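N-acetylmuramoyl-L-alanine amidase (Mycobacteroides abscessus, PDB 7AGL) probably cleaves the amide bond between N-acetylmuramic acid and L-alanine in mycobacterial peptidoglycan, as a zinc-dependent amidase. Local coordinates at residues G15-G18 and A19-S22. Sequence-based numbering, arbitrary orientation.
Sequences GHNG and ANDS. With ZN (zinc ion), chain B.
N17 and N20 meet amide to amide across the bend at G18, their planes turned 33° apart. ND2 of N17 gives a weak, bent hydrogen bond to OD1 of N20 (3.1 Å, 133° at the hydrogen). CB of N17 also lies 3.1 Å from the carbonyl O of A19. With its CG beside the backbone N (chi1 -57°), N20 turns its amide back along the chain, where two waters join it to the backbone of N17. One accepts from N of N17 (2.8 Å) and lies 2.7 Å from OD1 of N20; the other accepts from ND2 of N20 and lies 2.7 Å from O of N17. Contacts at both ends of the N20 amide probably limit its rotation. NH2 of R90 is hydrogen-bonded to O of H16 and, weakly, to OD1 of N17. The turn thus directly follows a zinc ligand of the amidase's metal site: NE2 of H16 binds the metal at 2.2 Å, with two waters, while its ND1 is hydrogen-bonded to O of T40. The loop leads from strand 9-14, between strands 72-75 and 101-108 in the mixed sheet, to strand 27-29; H16 shares the zinc with E51, starting helix 51-68, and H106 of strand 101-108.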
loop_
_atom_site.group_PDB
_atom_site.type_symbol
_atom_site.label_atom_id
_atom_site.label_comp_id
_atom_site.label_asym_id
_atom_site.label_seq_id
_atom_site.Cartn_x
_atom_site.Cartn_y
_atom_site.Cartn_z
ATOM N N GLY A 15 -1.690 -3.619 -4.424
ATOM C CA GLY A 15 -1.094 -4.894 -4.070
ATOM C C GLY A 15 -1.770 -6.067 -4.755
ATOM O O GLY A 15 -2.975 -6.065 -5.004
ATOM N N HIS A 16 -0.957 -7.089 -5.043
ATOM C CA HIS A 16 -1.340 -8.374 -5.630
ATOM C C HIS A 16 -1.723 -8.282 -7.105
ATOM O O HIS A 16 -1.749 -7.196 -7.689
ATOM C CB HIS A 16 -2.473 -9.016 -4.826
ATOM C CG HIS A 16 -2.151 -9.111 -3.372
ATOM N ND1 HIS A 16 -1.299 -10.073 -2.861
ATOM C CD2 HIS A 16 -2.487 -8.309 -2.341
ATOM C CE1 HIS A 16 -1.161 -9.876 -1.559
ATOM N NE2 HIS A 16 -1.877 -8.822 -1.225
ATOM N N ASN A 17 -1.977 -9.442 -7.714
ATOM C CA ASN A 17 -2.240 -9.567 -9.143
ATOM C C ASN A 17 -3.731 -9.729 -9.421
ATOM O O ASN A 17 -4.484 -10.268 -8.609
ATOM C CB ASN A 17 -1.532 -10.800 -9.745
ATOM C CG ASN A 17 -0.022 -10.758 -9.660
ATOM O OD1 ASN A 17 0.603 -9.703 -9.548
ATOM N ND2 ASN A 17 0.585 -11.952 -9.763
ATOM N N GLY A 18 -4.125 -9.366 -10.645
ATOM C CA GLY A 18 -5.458 -9.712 -11.102
ATOM C C GLY A 18 -5.670 -11.207 -11.255
ATOM O O GLY A 18 -6.802 -11.686 -11.168
ATOM N N ALA A 19 -4.606 -11.955 -11.531
ATOM C CA ALA A 19 -4.689 -13.412 -11.629
ATOM C C ALA A 19 -3.305 -13.989 -11.372
ATOM O O ALA A 19 -2.295 -13.286 -11.455
ATOM C CB ALA A 19 -5.217 -13.889 -12.992
ATOM N N ASN A 20 -3.271 -15.280 -11.051
ATOM C CA ASN A 20 -2.024 -15.919 -10.656
ATOM C C ASN A 20 -1.854 -17.257 -11.350
ATOM O O ASN A 20 -2.809 -17.852 -11.859
ATOM C CB ASN A 20 -1.962 -16.137 -9.148
ATOM C CG ASN A 20 -2.129 -14.855 -8.385
ATOM O OD1 ASN A 20 -1.233 -14.015 -8.373
ATOM N ND2 ASN A 20 -3.282 -14.686 -7.754
ATOM N N ASP A 21 -0.608 -17.718 -11.370
ATOM C CA ASP A 21 -0.288 -19.087 -11.765
ATOM C C ASP A 21 0.861 -19.549 -10.870
ATOM O O ASP A 21 1.254 -18.839 -9.941
ATOM C CB ASP A 21 0.031 -19.186 -13.268
ATOM C CG ASP A 21 1.269 -18.396 -13.670
ATOM O OD1 ASP A 21 2.156 -18.124 -12.827
ATOM O OD2 ASP A 21 1.352 -18.029 -14.859
ATOM N N SER A 22 1.437 -20.721 -11.159
ATOM C CA SER A 22 2.418 -21.251 -10.210
ATOM C C SER A 22 3.735 -20.486 -10.224
ATOM O O SER A 22 4.590 -20.742 -9.366
ATOM C CB SER A 22 2.667 -22.746 -10.459
ATOM O OG SER A 22 3.229 -22.997 -11.729
HETATM ZN ZN ZN B . -1.994 -7.602 0.573
HETATM O O HOH W 1 -1.283 -11.986 -6.652
HETATM O O HOH W 2 -4.633 -12.342 -6.812
HETATM O O HOH W 3 -0.306 -8.829 1.397
HETATM O O HOH W 4 -2.582 -7.509 2.662
#